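Local atomic coordinates of Plm1 (Streptomyces sp. HK803, PDB entry 4HXY), a protein that carries the first-module ketoreductase of phoslactomycin biosynthesis, which probably uses NADPH to reduce the beta-keto group of the growing polyketide chain. Residues 85-90 and 108-113; 171-176 and 324-329. One frame throughout, in Å; residues are numbered along the deposited sequence.

Interaction 1. Residues 85-90 and 108-113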
loop_
_atom_site.group_PDB
_atom_site.type_symbol
_atom_site.label_atom_id
_atom_site.label_comp_id
_atom_site.label_asym_id
_atom_site.label_seq_id
_atom_site.Cartn_x
_atom_site.Cartn_y
_atom_site.Cartn_z
ATOM N N VAL A 85 18.617 -10.827 5.716
ATOM C CA VAL A 85 17.461 -11.427 5.083
ATOM C C VAL A 85 17.040 -10.571 3.904
ATOM O O VAL A 85 16.625 -9.415 4.067
ATOM C CB VAL A 85 16.291 -11.523 6.059
ATOM C CG1 VAL A 85 15.067 -12.108 5.382
ATOM C CG2 VAL A 85 16.704 -12.372 7.280
ATOM N N TRP A 86 17.138 -11.159 2.727
ATOM C CA TRP A 86 16.796 -10.492 1.485
ATOM C C TRP A 86 15.576 -11.166 0.905
ATOM O O TRP A 86 15.459 -12.398 0.972
ATOM C CB TRP A 86 17.981 -10.594 0.508
ATOM C CG TRP A 86 19.067 -9.635 0.806
ATOM C CD1 TRP A 86 20.173 -9.849 1.586
ATOM C CD2 TRP A 86 19.160 -8.282 0.339
ATOM N NE1 TRP A 86 20.933 -8.699 1.640
ATOM C CE2 TRP A 86 20.330 -7.727 0.895
ATOM C CE3 TRP A 86 18.351 -7.484 -0.470
ATOM C CZ2 TRP A 86 20.718 -6.407 0.647
ATOM C CZ3 TRP A 86 18.723 -6.180 -0.703
ATOM C CH2 TRP A 86 19.902 -5.654 -0.161
ATOM N N CYS A 87 14.677 -10.371 0.332
ATOM C CA CYS A 87 13.448 -10.881 -0.263
ATOM C C CYS A 87 13.367 -10.462 -1.723
ATOM O O CYS A 87 13.430 -9.260 -2.022
ATOM C CB CYS A 87 12.239 -10.369 0.515
ATOM S SG CYS A 87 10.664 -10.974 -0.140
ATOM N N VAL A 88 13.231 -11.440 -2.622
ATOM C CA VAL A 88 13.064 -11.146 -4.056
ATOM C C VAL A 88 11.619 -11.367 -4.514
ATOM O O VAL A 88 10.959 -12.319 -4.110
ATOM C CB VAL A 88 14.013 -11.954 -4.969
ATOM C CG1 VAL A 88 15.431 -11.465 -4.808
ATOM C CG2 VAL A 88 13.904 -13.469 -4.698
ATOM N N THR A 89 11.146 -10.441 -5.329
ATOM C CA THR A 89 9.806 -10.443 -5.876
ATOM C C THR A 89 9.919 -10.224 -7.383
ATOM O O THR A 89 11.015 -10.027 -7.898
ATOM C CB THR A 89 8.981 -9.294 -5.301
ATOM O OG1 THR A 89 9.624 -8.035 -5.578
ATOM C CG2 THR A 89 8.847 -9.457 -3.796
ATOM N N SER A 90 8.788 -10.316 -8.070
ATOM C CA SER A 90 8.647 -9.884 -9.461
ATOM C C SER A 90 7.283 -9.207 -9.646
ATOM O O SER A 90 6.292 -9.575 -8.994
ATOM C CB SER A 90 8.808 -11.077 -10.423
ATOM O OG SER A 90 7.741 -11.973 -10.238
ATOM N N ALA A 108 3.012 -6.683 -4.626
ATOM C CA ALA A 108 3.198 -5.361 -4.014
ATOM C C ALA A 108 3.061 -5.393 -2.485
ATOM O O ALA A 108 3.758 -4.659 -1.774
ATOM C CB ALA A 108 2.217 -4.327 -4.641
ATOM N N GLY A 109 2.183 -6.250 -1.978
ATOM C CA GLY A 109 2.012 -6.427 -0.537
ATOM C C GLY A 109 3.268 -6.890 0.185
ATOM O O GLY A 109 3.494 -6.557 1.347
ATOM N N VAL A 110 4.087 -7.666 -0.514
ATOM C CA VAL A 110 5.378 -8.111 0.010
ATOM C C VAL A 110 6.226 -6.900 0.399
ATOM O O VAL A 110 6.885 -6.890 1.446
ATOM C CB VAL A 110 6.147 -8.932 -1.020
ATOM C CG1 VAL A 110 7.496 -9.297 -0.475
ATOM C CG2 VAL A 110 5.398 -10.267 -1.376
ATOM N N TRP A 111 6.231 -5.885 -0.468
ATOM C CA TRP A 111 7.012 -4.665 -0.226
ATOM C C TRP A 111 6.448 -3.857 0.948
ATOM O O TRP A 111 7.203 -3.294 1.755
ATOM C CB TRP A 111 7.091 -3.817 -1.507
ATOM C CG TRP A 111 8.106 -4.353 -2.430
ATOM C CD1 TRP A 111 8.122 -5.596 -3.002
ATOM C CD2 TRP A 111 9.297 -3.702 -2.865
ATOM N NE1 TRP A 111 9.232 -5.749 -3.767
ATOM C CE2 TRP A 111 9.969 -4.595 -3.720
ATOM C CE3 TRP A 111 9.838 -2.423 -2.664
ATOM C CZ2 TRP A 111 11.160 -4.275 -4.336
ATOM C CZ3 TRP A 111 11.042 -2.130 -3.274
ATOM C CH2 TRP A 111 11.658 -3.027 -4.130
ATOM N N GLY A 112 5.128 -3.805 1.073
ATOM C CA GLY A 112 4.521 -3.111 2.209
ATOM C C GLY A 112 4.972 -3.728 3.513
ATOM O O GLY A 112 5.382 -3.029 4.430
ATOM N N LEU A 113 4.913 -5.056 3.589
ATOM C CA LEU A 113 5.325 -5.767 4.780
ATOM C C LEU A 113 6.833 -5.701 5.013
ATOM O O LEU A 113 7.286 -5.516 6.140
ATOM C CB LEU A 113 4.859 -7.226 4.708
ATOM C CG LEU A 113 5.036 -7.971 6.022
ATOM C CD1 LEU A 113 3.786 -8.855 6.271
ATOM C CD2 LEU A 113 6.316 -8.767 6.012
#

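Interaction 2. Residues 171-176 and 324-329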
loop_
_atom_site.group_PDB
_atom_site.type_symbol
_atom_site.label_atom_id
_atom_site.label_comp_id
_atom_site.label_asym_id
_atom_site.label_seq_id
_atom_site.Cartn_x
_atom_site.Cartn_y
_atom_site.Cartn_z
ATOM N N ARG A 171 14.760 2.853 -4.833
ATOM C CA ARG A 171 13.486 3.551 -4.536
ATOM C C ARG A 171 13.716 4.811 -3.715
ATOM O O ARG A 171 14.533 4.814 -2.784
ATOM C CB ARG A 171 12.562 2.622 -3.771
ATOM C CG ARG A 171 11.135 3.095 -3.688
ATOM C CD ARG A 171 10.226 2.010 -3.182
ATOM N NE ARG A 171 8.868 2.505 -2.935
ATOM C CZ ARG A 171 8.401 2.920 -1.765
ATOM N NH1 ARG A 171 9.172 2.931 -0.676
ATOM N NH2 ARG A 171 7.150 3.361 -1.702
ATOM N N ARG A 172 12.992 5.863 -4.081
ATOM C CA ARG A 172 13.052 7.146 -3.390
ATOM C C ARG A 172 11.665 7.727 -3.217
ATOM O O ARG A 172 10.743 7.399 -3.993
ATOM C CB ARG A 172 13.854 8.131 -4.212
ATOM C CG ARG A 172 15.288 7.706 -4.495
ATOM C CD ARG A 172 16.121 7.765 -3.257
ATOM N NE ARG A 172 17.522 7.437 -3.549
ATOM C CZ ARG A 172 18.144 6.300 -3.243
ATOM N NH1 ARG A 172 17.511 5.312 -2.624
ATOM N NH2 ARG A 172 19.442 6.151 -3.543
ATOM N N LEU A 173 11.506 8.571 -2.204
ATOM C CA LEU A 173 10.271 9.323 -1.982
ATOM C C LEU A 173 10.624 10.779 -2.140
ATOM O O LEU A 173 11.554 11.253 -1.483
ATOM C CB LEU A 173 9.701 9.038 -0.582
ATOM C CG LEU A 173 8.332 9.549 -0.108
ATOM C CD1 LEU A 173 8.433 10.995 0.363
ATOM C CD2 LEU A 173 7.230 9.336 -1.196
ATOM N N VAL A 174 9.967 11.452 -3.078
ATOM C CA VAL A 174 10.251 12.863 -3.382
ATOM C C VAL A 174 8.976 13.703 -3.438
ATOM O O VAL A 174 7.876 13.184 -3.595
ATOM C CB VAL A 174 10.987 13.006 -4.708
ATOM C CG1 VAL A 174 12.394 12.380 -4.602
ATOM C CG2 VAL A 174 10.167 12.418 -5.869
ATOM N N THR A 175 9.131 15.020 -3.327
ATOM C CA THR A 175 8.022 15.919 -3.575
ATOM C C THR A 175 7.560 15.860 -5.036
ATOM O O THR A 175 8.330 15.546 -5.951
ATOM C CB THR A 175 8.361 17.387 -3.231
ATOM O OG1 THR A 175 9.415 17.848 -4.076
ATOM C CG2 THR A 175 8.749 17.506 -1.747
ATOM N N THR A 176 6.264 16.090 -5.236
ATOM C CA THR A 176 5.709 16.368 -6.568
ATOM C C THR A 176 4.887 17.638 -6.520
ATOM O O THR A 176 4.496 18.101 -5.445
ATOM C CB THR A 176 4.726 15.303 -7.094
ATOM O OG1 THR A 176 3.643 15.131 -6.157
ATOM C CG2 THR A 176 5.413 14.016 -7.386
ATOM N N SER A 324 1.557 4.400 5.444
ATOM C CA SER A 324 2.049 3.114 5.968
ATOM C C SER A 324 2.532 2.201 4.857
ATOM O O SER A 324 3.542 1.507 4.994
ATOM C CB SER A 324 0.966 2.415 6.788
ATOM O OG SER A 324 1.488 1.249 7.385
ATOM N N GLY A 325 1.819 2.209 3.734
ATOM C CA GLY A 325 2.193 1.376 2.606
ATOM C C GLY A 325 3.263 2.001 1.735
ATOM O O GLY A 325 3.693 1.392 0.736
ATOM N N ILE A 326 3.671 3.239 2.051
ATOM C CA ILE A 326 4.664 3.941 1.276
ATOM C C ILE A 326 6.042 3.776 1.928
ATOM O O ILE A 326 7.029 3.428 1.255
ATOM C CB ILE A 326 4.337 5.458 1.150
ATOM C CG1 ILE A 326 2.995 5.679 0.442
ATOM C CG2 ILE A 326 5.495 6.199 0.407
ATOM C CD1 ILE A 326 2.992 5.191 -1.011
ATOM N N TRP A 327 6.101 4.062 3.229
ATOM C CA TRP A 327 7.361 3.943 3.953
ATOM C C TRP A 327 7.385 3.039 5.167
ATOM O O TRP A 327 8.479 2.692 5.631
ATOM C CB TRP A 327 7.906 5.322 4.290
ATOM C CG TRP A 327 7.029 6.264 5.072
ATOM C CD1 TRP A 327 6.623 6.147 6.364
ATOM C CD2 TRP A 327 6.548 7.536 4.612
ATOM N NE1 TRP A 327 5.875 7.242 6.724
ATOM C CE2 TRP A 327 5.830 8.117 5.675
ATOM C CE3 TRP A 327 6.640 8.226 3.399
ATOM C CZ2 TRP A 327 5.245 9.376 5.573
ATOM C CZ3 TRP A 327 6.048 9.471 3.296
ATOM C CH2 TRP A 327 5.349 10.028 4.375
ATOM N N GLY A 328 6.215 2.655 5.678
ATOM C CA GLY A 328 6.112 1.711 6.791
ATOM C C GLY A 328 6.067 2.362 8.153
ATOM O O GLY A 328 6.498 3.503 8.338
ATOM N N ALA A 329 5.581 1.595 9.134
ATOM C CA ALA A 329 5.603 1.986 10.545
ATOM C C ALA A 329 5.642 0.690 11.351
ATOM O O ALA A 329 5.044 -0.291 10.973
ATOM C CB ALA A 329 4.366 2.840 10.947
#

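Interaction 1. Residues 85-90 and 108-113
Trp111 and Thr89 supply the polar half of this contact. The indole NE1 donates to Thr89 OG1 at 2.9 Å, and the N-H...O angle of 167° makes the bond nearly straight. An offset of 8° from the ring plane puts OG1 at the edge of the indole. Thr89 OG1 is also hydrogen-bonded to Asp130 on strand 125-131, so OG1 is shared by the indole N-H and the Asp130 carboxylate. Its chi1 of 58° sets OG1 between the backbone N and the carbonyl carbon and turns CG2 to the helix.

The apolar half centres on Val110 CG1. Thr89 CG2 meets this methyl tip to tip at 3.6 Å, and Cys87 SG lies equally near, 3.6 Å from Val110 CG1. Leu70 of helix 67-77 touches both Cys87 and Val110. A phenylalanine in place of Trp111 has no ring N-H, so Thr89 OG1 would probably keep only Asp130 of these two partners, and the new ring would be freer to turn.

The axes of the two segments approach to 9.0 Å, nearly antiparallel, as expected where helix 105-120 packs over the strand in the right-handed beta-alpha-beta crossover between parallel strands 85-90 and 125-131 of a Rossmann-like fold.

Interaction 2. Residues 171-176 and 324-329
Arg171 reaches from strand 167-175 to the backbone of Ile326, and its side chain can be followed atom by atom. CB points toward the 324-329 segment. CG stands anti to the backbone N (chi1 -167°), and the chain stays extended through CD to NE, which carries the guanidinium across the gap. Strand 6-14 flanks this path: Trp12 touches the arginine, and NE forms a salt bridge with Glu10. Beyond CZ the two terminal nitrogens converge on one acceptor. NH1 lies 2.9 Å from Ile326 O and NH2 lies 3.0 Å from Ile326 O, an end-on grip in which the oxygen sits near the guanidinium plane. Both bonds are bent, with N-H...O angles of 142° and 141°, as expected when two donors share one oxygen. NH1 approaches nearly along the C=O axis, whereas NH2 comes in the carbonyl plane, on a lone pair. NH1 has another acceptor in Gln160 OE1.

Beside the polar grip lies an apolar patch. Leu173 CD2 meets Ile326 CG2 at 3.9 Å, the two side chains crossing at about a right angle. The other methyl, Leu173 CD1, rests 4.1 Å from Trp327 CZ3, and Phe417 and Phe430 make edge-to-face contacts with the same indole.

Chemically, the buried charge of Arg171 is probably offset by Glu10, the more usefully as Arg115 lies close to NH1. The guanidinium would probably polarise the Ile326 carbonyl. With Glu10 at NE and Gln160 at NH1, the two bonds to Ile326 O probably limit its rotation, tying strand 167-175 to the short, weakly bonded helical turn at 324-327 through directed polar bonds as well as apolar contact.

How the interactions relate
The two contacts come in series along the chain, interaction 1 closing before interaction 2 opens, and their centres are about 15 Å apart. They meet directly: Trp111 CZ3 packs 4.2 Å from Arg171 CD, so helix 105-120, which carries Trp111, also touches interaction 2. Strand pairings connect them as well, running from 85-90 through 125-131 and 160-164 to 167-175. Interaction 1 is local, within one beta-alpha-beta unit, whereas interaction 2 joins segments separated by 147 residues, the second of them within the KR domain, with the Ile326 side chain about 10 Å from bound NADPH. This geometry is consistent with the paired Rossmann-like subdomains of modular ketoreductases, a structural one packed against a cofactor-binding one.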